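TqaL (PDB 7EEH) belongs to the 2OG-Fe dioxygenase family of the cupin clan, whose beta-sheet fold here holds an iron(III) ion. Local coordinates at residues Q59-N64 against L163-T168; N78-F83 against R92-P97; E123-T128 against L301-P306; V183-V188 against E250-L255; D189-T194 against L246-N251. The protein carries 1 engineered substitution. One frame throughout, in Å; residues are numbered along the deposited sequence.

Contact 5 is the deepest of the set, every touching residue being buried, and it is carried mostly by backbone pairing. Contacts 1 and 3 are also largely buried but reach exposed residues at their margins, each depending on a side-chain amide, whereas contacts 2 and 4 are partly buried. Contacts 1, 2, 3 and 5 all reach the large antiparallel sheet: strands 74-84 and 158-170 join contacts 1 and 2, and R92 joins contacts 2 and 3. Contact 4 instead brings in strand 252-255 of the small sheet and carries the iron. It touches contact 5, sharing E250 and N251, and lies across the chain's centre from contact 3, about 28 Å away between centres.

Contact 1. Residues Q59-N64 against L163-T168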
# COMPACT_ATOMS: atom_id res chain seq x y z
N GLN B 59 6.45 19.12 19.80
CA GLN B 59 5.50 19.34 20.88
C GLN B 59 6.05 20.22 22.01
O GLN B 59 5.31 20.50 22.96
CB GLN B 59 5.04 17.99 21.42
CG GLN B 59 4.16 17.31 20.38
CD GLN B 59 3.75 15.92 20.75
OE1 GLN B 59 2.79 15.72 21.48
NE2 GLN B 59 4.46 14.94 20.21
N ARG B 60 7.31 20.66 21.91
CA ARG B 60 7.93 21.53 22.91
C ARG B 60 8.32 22.90 22.38
O ARG B 60 8.59 23.79 23.20
CB ARG B 60 9.19 20.87 23.48
CG ARG B 60 8.97 19.53 24.14
CD ARG B 60 10.32 18.89 24.46
NE ARG B 60 10.21 17.43 24.46
CZ ARG B 60 10.87 16.62 23.63
NH1 ARG B 60 11.73 17.12 22.74
NH2 ARG B 60 10.70 15.31 23.71
N VAL B 61 8.38 23.10 21.07
CA VAL B 61 8.93 24.34 20.52
C VAL B 61 8.06 25.54 20.90
O VAL B 61 8.56 26.67 21.02
CB VAL B 61 9.10 24.21 18.99
CG1 VAL B 61 7.76 24.00 18.30
CG2 VAL B 61 9.83 25.42 18.43
N SER B 62 6.76 25.33 21.12
CA SER B 62 5.88 26.43 21.48
C SER B 62 6.17 26.99 22.86
O SER B 62 5.65 28.06 23.21
CB SER B 62 4.43 25.95 21.41
OG SER B 62 4.07 25.63 20.07
N ASN B 63 6.97 26.29 23.67
CA ASN B 63 7.36 26.78 24.99
C ASN B 63 8.33 27.95 24.91
O ASN B 63 8.54 28.62 25.93
CB ASN B 63 8.01 25.65 25.80
CG ASN B 63 6.99 24.59 26.26
OD1 ASN B 63 5.82 24.89 26.47
ND2 ASN B 63 7.46 23.36 26.42
N ASN B 64 8.92 28.21 23.75
CA ASN B 64 9.95 29.23 23.58
C ASN B 64 9.49 30.40 22.72
O ASN B 64 10.33 31.11 22.14
CB ASN B 64 11.22 28.61 22.99
CG ASN B 64 11.90 27.69 23.95
OD1 ASN B 64 11.78 27.86 25.16
ND2 ASN B 64 12.64 26.71 23.44
N LEU B 163 4.45 32.18 8.18
CA LEU B 163 4.20 31.13 9.17
C LEU B 163 4.24 31.71 10.58
O LEU B 163 5.24 32.31 10.97
CB LEU B 163 5.22 30.00 9.03
CG LEU B 163 4.75 28.99 10.07
CD1 LEU B 163 4.03 27.80 9.53
CD2 LEU B 163 5.85 28.64 11.08
N PHE B 164 3.17 31.51 11.34
CA PHE B 164 3.12 31.86 12.76
C PHE B 164 3.07 30.60 13.61
O PHE B 164 2.23 29.72 13.39
CB PHE B 164 1.90 32.72 13.09
CG PHE B 164 1.99 34.12 12.60
CD1 PHE B 164 1.77 34.42 11.27
CD2 PHE B 164 2.28 35.16 13.48
CE1 PHE B 164 1.85 35.72 10.81
CE2 PHE B 164 2.36 36.46 13.02
CZ PHE B 164 2.15 36.74 11.69
N ASN B 165 3.94 30.53 14.61
CA ASN B 165 3.84 29.54 15.67
C ASN B 165 3.23 30.28 16.86
O ASN B 165 3.82 31.24 17.36
CB ASN B 165 5.22 28.97 15.97
CG ASN B 165 5.20 27.87 17.00
OD1 ASN B 165 4.15 27.48 17.52
ND2 ASN B 165 6.37 27.34 17.28
N LEU B 166 2.03 29.87 17.27
CA LEU B 166 1.18 30.71 18.11
C LEU B 166 0.63 29.92 19.28
O LEU B 166 -0.01 28.87 19.09
CB LEU B 166 0.02 31.31 17.28
CG LEU B 166 -1.14 31.96 18.03
CD1 LEU B 166 -0.67 33.20 18.77
CD2 LEU B 166 -2.28 32.33 17.11
N ARG B 167 0.84 30.42 20.49
CA ARG B 167 0.20 29.88 21.69
C ARG B 167 -0.80 30.92 22.19
O ARG B 167 -0.40 32.04 22.54
CB ARG B 167 1.23 29.54 22.77
CG ARG B 167 0.64 29.42 24.17
CD ARG B 167 1.63 28.84 25.16
NE ARG B 167 2.05 27.49 24.80
CZ ARG B 167 3.04 26.83 25.38
NH1 ARG B 167 3.73 27.39 26.38
NH2 ARG B 167 3.35 25.60 24.97
N THR B 168 -2.08 30.57 22.18
CA THR B 168 -3.08 31.45 22.77
C THR B 168 -3.27 31.08 24.24
O THR B 168 -3.02 29.95 24.64
CB THR B 168 -4.42 31.36 22.03
OG1 THR B 168 -4.96 30.03 22.16
CG2 THR B 168 -4.24 31.70 20.55
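R167 reaches out from its strand and directs both terminal nitrogens at one oxygen, OD1 of N63. The shorter hydrogen bond, from R167 NH2 to N63 OD1, is 3.0 Å long, and that from R167 NH1 to N63 OD1 is 3.3 Å. OD1 lies in the guanidinium plane, while the amide itself is turned 66° against it, so that NH1 meets a lone pair in the carbonyl plane and NH2 arrives from above that plane. Arginine suits this place because it is long and ends in a fork; a bend at chi3 (-62°) turns that fork onto the loop. The asparagine offers a neutral acceptor, and the charge of R167 is met by a salt bridge from NE to D270.

A second polar group meets the arginine from another side: the carbonyl oxygen of S62 stands over one face of the guanidinium, with S62 O 3.6 Å from R167 CZ. A small serine lets the loop come this close, and its CB lies 3.7 Å from R167 NH2.

Van der Waals packing completes the interface, the methyls of V61 lying against the amide end of N165.

The 59-64 loop, with its short 3-10 turn, connects helix 52-58 to strand 66-68. V61 also packs on E123 and L124 of helix 122-125, while strand 158-170 runs in the large sheet between strands 267-277 and 74-84.

Contact 2. Residues N78-F83 against R92-P97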
# COMPACT_ATOMS: atom_id res chain seq x y z
N ASN B 78 7.13 34.36 14.26
CA ASN B 78 6.75 34.21 12.87
C ASN B 78 7.96 34.30 11.96
O ASN B 78 9.03 34.77 12.35
CB ASN B 78 5.70 35.25 12.44
CG ASN B 78 6.27 36.64 12.41
OD1 ASN B 78 6.73 37.11 11.38
ND2 ASN B 78 6.23 37.32 13.55
N GLY B 79 7.76 33.83 10.73
CA GLY B 79 8.79 33.88 9.71
C GLY B 79 8.17 33.78 8.34
O GLY B 79 7.11 33.17 8.16
N ARG B 80 8.82 34.42 7.37
CA ARG B 80 8.39 34.38 5.98
C ARG B 80 9.20 33.32 5.25
O ARG B 80 10.43 33.28 5.39
CB ARG B 80 8.59 35.73 5.29
CG ARG B 80 7.70 36.86 5.78
CD ARG B 80 8.20 38.21 5.26
NE ARG B 80 8.09 38.30 3.82
CZ ARG B 80 9.11 38.45 2.98
NH1 ARG B 80 10.37 38.55 3.40
NH2 ARG B 80 8.84 38.50 1.69
N PHE B 81 8.52 32.49 4.48
CA PHE B 81 9.15 31.50 3.63
C PHE B 81 8.69 31.72 2.20
O PHE B 81 7.68 32.36 1.94
CB PHE B 81 8.84 30.07 4.08
CG PHE B 81 9.29 29.77 5.47
CD1 PHE B 81 8.49 30.09 6.56
CD2 PHE B 81 10.51 29.16 5.70
CE1 PHE B 81 8.91 29.81 7.85
CE2 PHE B 81 10.94 28.88 6.99
CZ PHE B 81 10.14 29.21 8.07
N CYS B 82 9.48 31.19 1.27
CA CYS B 82 9.18 31.25 -0.16
C CYS B 82 9.07 29.83 -0.69
O CYS B 82 10.01 29.04 -0.57
CB CYS B 82 10.27 32.02 -0.91
SG CYS B 82 10.07 31.92 -2.71
N PHE B 83 7.92 29.50 -1.26
CA PHE B 83 7.82 28.32 -2.11
C PHE B 83 8.31 28.73 -3.50
O PHE B 83 7.64 29.50 -4.19
CB PHE B 83 6.38 27.80 -2.15
CG PHE B 83 5.94 27.10 -0.88
CD1 PHE B 83 6.46 25.86 -0.54
CD2 PHE B 83 4.98 27.66 -0.06
CE1 PHE B 83 6.02 25.20 0.60
CE2 PHE B 83 4.55 27.02 1.08
CZ PHE B 83 5.07 25.79 1.42
N ARG B 92 13.85 30.18 3.78
CA ARG B 92 13.53 31.25 4.72
C ARG B 92 13.91 32.59 4.10
O ARG B 92 15.01 32.75 3.58
CB ARG B 92 14.29 31.05 6.03
CG ARG B 92 14.07 32.14 7.07
CD ARG B 92 12.67 32.07 7.63
NE ARG B 92 12.44 33.05 8.68
CZ ARG B 92 12.75 32.85 9.96
NH1 ARG B 92 13.28 31.71 10.35
NH2 ARG B 92 12.51 33.80 10.85
N LEU B 93 12.99 33.55 4.16
CA LEU B 93 13.23 34.90 3.67
C LEU B 93 13.57 35.83 4.83
O LEU B 93 13.25 35.56 5.98
CB LEU B 93 12.01 35.44 2.94
CG LEU B 93 11.47 34.63 1.77
CD1 LEU B 93 10.21 35.28 1.26
CD2 LEU B 93 12.52 34.56 0.68
N GLU B 94 14.20 36.95 4.49
CA GLU B 94 14.56 37.96 5.47
C GLU B 94 13.31 38.58 6.08
O GLU B 94 12.22 38.56 5.50
CB GLU B 94 15.40 39.07 4.82
CG GLU B 94 14.60 39.85 3.78
CD GLU B 94 15.30 41.13 3.34
OE1 GLU B 94 16.41 41.39 3.84
OE2 GLU B 94 14.74 41.85 2.49
N PHE B 95 13.49 39.15 7.27
CA PHE B 95 12.43 39.94 7.88
C PHE B 95 12.05 41.09 6.95
O PHE B 95 12.92 41.73 6.36
CB PHE B 95 12.86 40.50 9.23
CG PHE B 95 11.84 41.41 9.86
CD1 PHE B 95 10.72 40.90 10.47
CD2 PHE B 95 11.99 42.79 9.80
CE1 PHE B 95 9.76 41.73 11.03
CE2 PHE B 95 11.04 43.63 10.35
CZ PHE B 95 9.93 43.10 10.97
N GLN B 96 10.75 41.34 6.83
CA GLN B 96 10.23 42.47 6.07
C GLN B 96 9.14 43.15 6.90
O GLN B 96 8.12 42.51 7.23
CB GLN B 96 9.69 42.06 4.70
CG GLN B 96 9.38 43.27 3.83
CD GLN B 96 8.89 42.92 2.43
OE1 GLN B 96 8.90 41.76 2.02
NE2 GLN B 96 8.51 43.93 1.68
N PRO B 97 9.30 44.44 7.25
CA PRO B 97 8.36 45.20 8.07
C PRO B 97 7.12 45.65 7.29
O PRO B 97 6.04 45.07 7.47
CB PRO B 97 9.19 46.40 8.52
CG PRO B 97 10.14 46.62 7.38
CD PRO B 97 10.46 45.25 6.83
O HOH W 1 11.40 35.56 7.81
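F81 and R92 form an antiparallel non-hydrogen-bonded pair in the beta-hairpin of strands 74-84 and 89-92, at the point where the second strand gives way to a loop. Just beyond this pair, L93 N donates to R80 O over 2.9 Å. The chains then part and a water takes over, accepting from R80 N and R92 NE and donating to L93 O at 2.6 Å. R92 bends at chi2 (71°), which lays its CD over one face of the F81 ring, 4.0 Å from the centroid, in a CH-pi contact. Its NH1 goes on to bond Q125 OE1.

R80 uses its flat end on three sides. In the guanidinium plane, NH1 donates to E94 O at 2.8 Å. L93 CD1 covers one face, 3.5 Å from R80 NH2, and Q96 OE1 lies over the opposite face, its amide plane perpendicular to the guanidinium. S294 binds both R80 NH2 and Q96 OE1. Leucine suits its place because it also packs on C82, with L93 CD2 3.7 Å from C82 CB. The arrangement is the open end of an antiparallel hairpin, where the second strand leaves its partner and a water and the R80 guanidinium bond to the departing loop.

Contact 3. Residues E123-T128 against L301-P306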
# COMPACT_ATOMS: atom_id res chain seq x y z
N GLU B 123 15.33 26.39 16.04
CA GLU B 123 14.63 25.35 16.79
C GLU B 123 13.43 24.82 16.02
O GLU B 123 13.19 23.61 15.98
CB GLU B 123 14.17 25.87 18.15
CG GLU B 123 13.66 24.77 19.06
CD GLU B 123 12.99 25.26 20.33
OE1 GLU B 123 13.05 26.48 20.62
OE2 GLU B 123 12.40 24.42 21.04
N LEU B 124 12.66 25.71 15.39
CA LEU B 124 11.50 25.29 14.61
C LEU B 124 11.89 25.00 13.16
O LEU B 124 11.65 23.89 12.67
CB LEU B 124 10.39 26.36 14.64
CG LEU B 124 9.12 26.00 13.84
CD1 LEU B 124 8.52 24.70 14.33
CD2 LEU B 124 8.10 27.11 13.91
N GLN B 125 12.51 25.97 12.48
CA GLN B 125 12.67 25.86 11.03
C GLN B 125 13.68 24.80 10.61
O GLN B 125 13.66 24.39 9.45
CB GLN B 125 13.03 27.22 10.43
CG GLN B 125 14.45 27.71 10.72
CD GLN B 125 14.84 28.86 9.80
OE1 GLN B 125 14.04 29.31 8.98
NE2 GLN B 125 16.07 29.34 9.94
N LEU B 126 14.56 24.33 11.49
CA LEU B 126 15.40 23.19 11.15
C LEU B 126 14.83 21.86 11.66
O LEU B 126 15.46 20.81 11.46
CB LEU B 126 16.83 23.39 11.67
CG LEU B 126 17.57 24.63 11.15
CD1 LEU B 126 19.07 24.61 11.53
CD2 LEU B 126 17.41 24.80 9.64
N ASN B 127 13.69 21.89 12.32
CA ASN B 127 13.00 20.67 12.72
C ASN B 127 12.49 19.97 11.46
O ASN B 127 11.77 20.57 10.66
CB ASN B 127 11.87 21.04 13.68
CG ASN B 127 11.06 19.86 14.13
OD1 ASN B 127 10.45 19.16 13.33
ND2 ASN B 127 11.03 19.64 15.44
N THR B 128 12.90 18.71 11.26
CA THR B 128 12.55 18.01 10.02
C THR B 128 11.06 17.71 9.89
O THR B 128 10.58 17.48 8.77
CB THR B 128 13.33 16.70 9.89
OG1 THR B 128 12.96 15.82 10.97
CG2 THR B 128 14.82 16.96 9.92
N LEU B 301 19.44 33.59 9.63
CA LEU B 301 18.71 32.36 9.90
C LEU B 301 18.39 31.63 8.60
O LEU B 301 17.23 31.32 8.31
CB LEU B 301 17.43 32.65 10.69
CG LEU B 301 17.61 33.19 12.11
CD1 LEU B 301 16.32 33.84 12.62
CD2 LEU B 301 18.05 32.08 13.03
N PRO B 302 19.40 31.33 7.79
CA PRO B 302 19.13 30.75 6.48
C PRO B 302 18.53 29.37 6.60
O PRO B 302 18.72 28.67 7.60
CB PRO B 302 20.52 30.70 5.83
CG PRO B 302 21.42 30.46 7.00
CD PRO B 302 20.85 31.30 8.11
N MSE B 303 17.77 28.99 5.58
CA MSE B 303 17.12 27.69 5.54
C MSE B 303 16.61 27.43 4.13
O MSE B 303 15.99 28.30 3.51
CB MSE B 303 15.98 27.63 6.57
CG MSE B 303 15.39 26.25 6.76
SE MSE B 303 13.81 25.97 5.64
CE MSE B 303 12.66 25.56 6.99
N GLU B 304 16.91 26.25 3.59
CA GLU B 304 16.39 25.90 2.27
C GLU B 304 16.36 24.38 2.16
O GLU B 304 17.36 23.72 2.44
CB GLU B 304 17.23 26.50 1.15
CG GLU B 304 16.74 26.13 -0.24
CD GLU B 304 17.00 27.21 -1.28
OE1 GLU B 304 17.41 28.33 -0.90
OE2 GLU B 304 16.79 26.93 -2.47
N VAL B 305 15.21 23.83 1.79
CA VAL B 305 15.07 22.39 1.61
C VAL B 305 14.37 22.14 0.28
O VAL B 305 13.54 22.95 -0.14
CB VAL B 305 14.29 21.72 2.76
CG1 VAL B 305 14.99 21.96 4.10
CG2 VAL B 305 12.86 22.20 2.82
N PRO B 306 14.69 21.05 -0.41
CA PRO B 306 13.99 20.75 -1.67
C PRO B 306 12.54 20.37 -1.42
O PRO B 306 12.20 19.79 -0.39
CB PRO B 306 14.78 19.57 -2.24
CG PRO B 306 15.49 18.98 -1.07
CD PRO B 306 15.79 20.12 -0.15
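Q125 stretches from the end of a short helix to the chain's C-terminal segment, running antiparallel to the side chain of M303, a selenomethionine. Its CB lies beside the terminal methyl of M303, although the position of that methyl is doubtful because it falls too near Q125 O. CG is tucked over the main chain (chi1 72°), and from there the chain runs extended, which carries the amide clear of the helix. CD reaches the start of the M303 side chain, with Q125 CD 3.6 Å from M303 CB. OE1 brushes the same carbon, Q125 OE1 to M303 CB being 3.5 Å, and is already engaged by R92.

At the tip, Q125 NE2 donates to L301 O in a nearly straight bond of 2.8 Å. The oxygen lies in the plane of the glutamine amide, but the nitrogen stands 57° out of the carbonyl plane of L301, so the bond comes from above that carbonyl. NE2 also bonds D122 OD1, so both ends of this buried amide are used. Glutamine suits the place because one flat group can give and accept at once.

L126 adds an apolar touch at the margin, its CD2 3.8 Å from M303 CG. The flexible M303 chain, bent at chi2 and chi3, also packs on F130 and Q131 of helix 128-141.

N127, next along the chain, is the N-cap of that helix, its OD1 accepting from F130 N. The arrangement is a helix-to-helix junction with an N-capped start, held by a bridging glutamine to the approach of edge strand 304-306, which pairs with strand 89-92 at the border of the large sheet.

Contact 4. Residues V183-V188 against E250-L255. With FE (Fe (III) ion), chain H.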
# COMPACT_ATOMS: atom_id res chain seq x y z
N VAL B 183 -16.46 36.17 11.15
CA VAL B 183 -16.33 35.57 9.83
C VAL B 183 -15.39 36.39 8.96
O VAL B 183 -15.57 37.60 8.83
CB VAL B 183 -17.73 35.45 9.19
CG1 VAL B 183 -17.65 34.78 7.83
CG2 VAL B 183 -18.65 34.68 10.12
N HIS B 184 -14.42 35.73 8.34
CA HIS B 184 -13.41 36.45 7.56
C HIS B 184 -12.74 35.52 6.55
O HIS B 184 -12.90 34.30 6.59
CB HIS B 184 -12.35 37.06 8.49
CG HIS B 184 -11.52 36.03 9.19
ND1 HIS B 184 -11.97 35.35 10.31
CD2 HIS B 184 -10.28 35.55 8.94
CE1 HIS B 184 -11.04 34.50 10.71
NE2 HIS B 184 -10.00 34.61 9.90
N THR B 185 -12.01 36.13 5.61
CA THR B 185 -10.90 35.49 4.90
C THR B 185 -9.59 36.11 5.39
O THR B 185 -9.55 37.24 5.87
CB THR B 185 -11.00 35.65 3.38
OG1 THR B 185 -10.65 36.99 3.02
CG2 THR B 185 -12.43 35.35 2.90
N ASP B 186 -8.51 35.35 5.23
CA ASP B 186 -7.18 35.78 5.65
C ASP B 186 -6.48 36.63 4.60
O ASP B 186 -5.35 37.08 4.85
CB ASP B 186 -6.30 34.57 5.95
CG ASP B 186 -6.87 33.67 7.03
OD1 ASP B 186 -7.60 34.16 7.92
OD2 ASP B 186 -6.57 32.46 6.98
N GLY B 187 -7.09 36.84 3.44
CA GLY B 187 -6.46 37.64 2.40
C GLY B 187 -5.34 36.95 1.66
O GLY B 187 -4.50 37.63 1.07
N VAL B 188 -5.30 35.61 1.67
CA VAL B 188 -4.23 34.89 0.98
C VAL B 188 -4.89 33.90 0.01
O VAL B 188 -6.08 34.02 -0.29
CB VAL B 188 -3.29 34.19 1.99
CG1 VAL B 188 -2.54 35.23 2.85
CG2 VAL B 188 -4.07 33.25 2.88
N GLU B 250 -12.09 31.12 -1.55
CA GLU B 250 -13.37 30.52 -1.89
C GLU B 250 -14.16 30.07 -0.68
O GLU B 250 -15.27 29.56 -0.84
CB GLU B 250 -13.17 29.34 -2.86
CG GLU B 250 -12.44 29.75 -4.11
CD GLU B 250 -11.97 28.57 -4.92
OE1 GLU B 250 -12.56 27.49 -4.76
OE2 GLU B 250 -10.98 28.74 -5.68
N ASN B 251 -13.61 30.25 0.53
CA ASN B 251 -14.26 29.95 1.80
C ASN B 251 -14.08 31.15 2.71
O ASN B 251 -13.13 31.91 2.56
CB ASN B 251 -13.65 28.76 2.54
CG ASN B 251 -13.66 27.50 1.74
OD1 ASN B 251 -14.65 26.77 1.75
ND2 ASN B 251 -12.55 27.20 1.06
N LYS B 252 -15.06 31.38 3.57
CA LYS B 252 -14.87 32.25 4.72
C LYS B 252 -14.75 31.32 5.91
O LYS B 252 -15.17 30.16 5.83
CB LYS B 252 -16.02 33.25 4.91
CG LYS B 252 -16.04 34.41 3.93
CD LYS B 252 -17.29 35.29 4.02
CE LYS B 252 -17.32 36.32 2.89
NZ LYS B 252 -18.61 37.09 2.80
N HIS B 253 -14.16 31.80 7.00
CA HIS B 253 -14.04 30.94 8.16
C HIS B 253 -14.12 31.76 9.44
O HIS B 253 -14.05 32.99 9.42
CB HIS B 253 -12.75 30.11 8.11
CG HIS B 253 -11.50 30.92 8.05
ND1 HIS B 253 -11.01 31.45 6.87
CD2 HIS B 253 -10.63 31.29 9.02
CE1 HIS B 253 -9.89 32.11 7.12
NE2 HIS B 253 -9.64 32.03 8.41
N SER B 254 -14.30 31.06 10.55
CA SER B 254 -14.38 31.67 11.86
C SER B 254 -13.97 30.62 12.89
O SER B 254 -14.09 29.42 12.65
CB SER B 254 -15.79 32.21 12.15
OG SER B 254 -16.74 31.17 12.26
N LEU B 255 -13.45 31.09 14.02
CA LEU B 255 -12.93 30.22 15.07
C LEU B 255 -13.61 30.56 16.38
O LEU B 255 -13.78 31.74 16.72
CB LEU B 255 -11.40 30.36 15.18
CG LEU B 255 -10.61 29.56 16.24
CD1 LEU B 255 -10.74 28.04 16.05
CD2 LEU B 255 -9.13 29.97 16.26
FE FE H . -8.33 33.24 9.61
O HOH W 2 -7.16 34.84 10.73
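H184 and H253 face each other as an antiparallel hydrogen-bonded pair, a single bridge in which H184 N donates to H253 O at 3.0 Å and H253 N to H184 O at 2.8 Å. With chi1 at 67° and 59° both rings swing up to one side, which brings the two NE2 atoms together around the iron(III) ion. H184 NE2 binds the iron at 2.2 Å and H253 NE2 at 2.1 Å, with the ring planes 61° apart. D186 OD1 is the third protein ligand, also 2.1 Å from the iron, and its carboxylate stands nearly perpendicular to the H253 ring. These three make the His-X-Asp...His facial triad of the 2OG-Fe dioxygenases in their cupin-type fold; a water and two atoms from beyond the segments complete the coordination.

Imidazoles suit the site because each can bind the metal through one nitrogen while the other stays available: H184 ND1 bonds G182 O. D186 OD2 is held by T191 OG1, which helps fix the carboxylate's rotation. Away from the metal, V183 CG1 packs 3.7 Å from K252 CB, the side chains crossing at about a right angle. K252 carries its amine on to E217 and M215, and T185 CG2 rests 3.5 Å from N251 O.

Contact 5. Residues D189-T194 against L246-N251; sequences DHTMTT and LVDTEN
H190 and V247 share one face of the sheet, neighbours in the same direction, V247 CG2 coming within 4.2 Å of H190 ND1. That nitrogen is bonded to Y28 OH, so the valine packs beside a ring already held in place. On the other face T191 meets L246, with T191 CB 4.0 Å from L246 CD1; the leucine's chi1 of 59° brings this branch across. T191 OG1 also stands near the D248 side chain, 3.9 Å from D248 CB, the two crossing at a slant.

The pairing beneath is antiparallel: T191 and L246 exchange N-H...O bonds both ways, the one from T191 N to L246 O being 3.0 Å. Beyond them D248 N donates to D189 O at 2.8 Å, from well above the carbonyl plane, as the strand 243-247 ends. D189 and H190 together face T276, a classic beta bulge. A water joins D189 OD1, at 2.6 Å, to T249 OG1, and N251 ND2 donates back to V247 O over 2.9 Å.

Buried aspartates and threonines are affordable here because partners are supplied: D248 has a salt bridge to R149 and accepts from V188 N, and D189 bonds Y154 and R278. T191 OG1 reaches the D186 carboxylate and D248 OD1 takes the D186 N-H, so this strand end probably helps position an iron ligand from the second shell.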
# COMPACT_ATOMS: atom_id res chain seq x y z
N ASP B 189 -4.11 32.94 -0.50
CA ASP B 189 -4.64 31.90 -1.38
C ASP B 189 -4.95 30.60 -0.66
O ASP B 189 -6.03 30.04 -0.86
CB ASP B 189 -3.65 31.62 -2.53
CG ASP B 189 -3.52 32.81 -3.49
OD1 ASP B 189 -4.56 33.31 -3.96
OD2 ASP B 189 -2.37 33.24 -3.75
N HIS B 190 -4.03 30.10 0.17
CA HIS B 190 -4.21 28.86 0.91
C HIS B 190 -3.79 29.08 2.35
O HIS B 190 -2.72 29.64 2.60
CB HIS B 190 -3.37 27.70 0.33
CG HIS B 190 -3.60 27.45 -1.13
ND1 HIS B 190 -4.66 26.70 -1.59
CD2 HIS B 190 -2.89 27.83 -2.22
CE1 HIS B 190 -4.60 26.64 -2.91
NE2 HIS B 190 -3.54 27.32 -3.32
N THR B 191 -4.61 28.62 3.29
CA THR B 191 -4.30 28.70 4.71
C THR B 191 -4.28 27.30 5.29
O THR B 191 -5.19 26.50 5.03
CB THR B 191 -5.34 29.55 5.48
OG1 THR B 191 -5.35 30.90 4.99
CG2 THR B 191 -4.98 29.58 7.00
N MSE B 192 -3.24 27.00 6.08
CA MSE B 192 -3.10 25.70 6.73
C MSE B 192 -2.88 25.94 8.23
O MSE B 192 -2.04 26.78 8.62
CB MSE B 192 -1.92 24.90 6.14
CG MSE B 192 -1.74 23.50 6.75
SE MSE B 192 -0.79 22.28 5.60
CE MSE B 192 1.07 22.37 6.31
N THR B 193 -3.64 25.25 9.06
CA THR B 193 -3.54 25.35 10.51
C THR B 193 -3.31 23.96 11.08
O THR B 193 -4.15 23.07 10.90
CB THR B 193 -4.80 25.97 11.12
OG1 THR B 193 -5.93 25.15 10.80
CG2 THR B 193 -5.02 27.35 10.52
N THR B 194 -2.19 23.79 11.76
CA THR B 194 -1.75 22.50 12.25
C THR B 194 -1.60 22.60 13.76
O THR B 194 -0.98 23.53 14.27
CB THR B 194 -0.43 22.10 11.59
OG1 THR B 194 -0.66 21.84 10.19
CG2 THR B 194 0.18 20.86 12.24
N LEU B 246 -7.32 25.05 3.65
CA LEU B 246 -8.49 25.61 2.99
C LEU B 246 -8.08 26.62 1.93
O LEU B 246 -7.07 27.31 2.06
CB LEU B 246 -9.45 26.28 3.99
CG LEU B 246 -8.98 27.43 4.88
CD1 LEU B 246 -9.08 28.79 4.18
CD2 LEU B 246 -9.79 27.44 6.16
N VAL B 247 -8.88 26.70 0.86
CA VAL B 247 -8.69 27.70 -0.18
C VAL B 247 -9.28 29.01 0.34
O VAL B 247 -10.49 29.12 0.53
CB VAL B 247 -9.35 27.28 -1.50
CG1 VAL B 247 -9.23 28.41 -2.57
CG2 VAL B 247 -8.73 25.98 -2.00
N ASP B 248 -8.41 29.99 0.61
CA ASP B 248 -8.83 31.15 1.40
C ASP B 248 -9.70 32.11 0.60
O ASP B 248 -10.42 32.92 1.19
CB ASP B 248 -7.59 31.87 1.94
CG ASP B 248 -7.95 33.05 2.85
OD1 ASP B 248 -8.68 32.84 3.84
OD2 ASP B 248 -7.50 34.17 2.56
N THR B 249 -9.63 32.05 -0.73
CA THR B 249 -10.40 32.90 -1.61
C THR B 249 -11.80 32.36 -1.91
O THR B 249 -12.62 33.09 -2.46
CB THR B 249 -9.66 33.09 -2.94
OG1 THR B 249 -9.23 31.81 -3.41
CG2 THR B 249 -8.43 33.96 -2.75
N GLU B 250 -12.09 31.12 -1.55
CA GLU B 250 -13.37 30.52 -1.89
C GLU B 250 -14.16 30.07 -0.68
O GLU B 250 -15.27 29.56 -0.84
CB GLU B 250 -13.17 29.34 -2.86
CG GLU B 250 -12.44 29.75 -4.11
CD GLU B 250 -11.97 28.57 -4.92
OE1 GLU B 250 -12.56 27.49 -4.76
OE2 GLU B 250 -10.98 28.74 -5.68
N ASN B 251 -13.61 30.25 0.53
CA ASN B 251 -14.26 29.95 1.80
C ASN B 251 -14.08 31.15 2.71
O ASN B 251 -13.13 31.91 2.56
CB ASN B 251 -13.65 28.76 2.54
CG ASN B 251 -13.66 27.50 1.74
OD1 ASN B 251 -14.65 26.77 1.75
ND2 ASN B 251 -12.55 27.20 1.06
O HOH W 3 -6.58 31.76 -4.55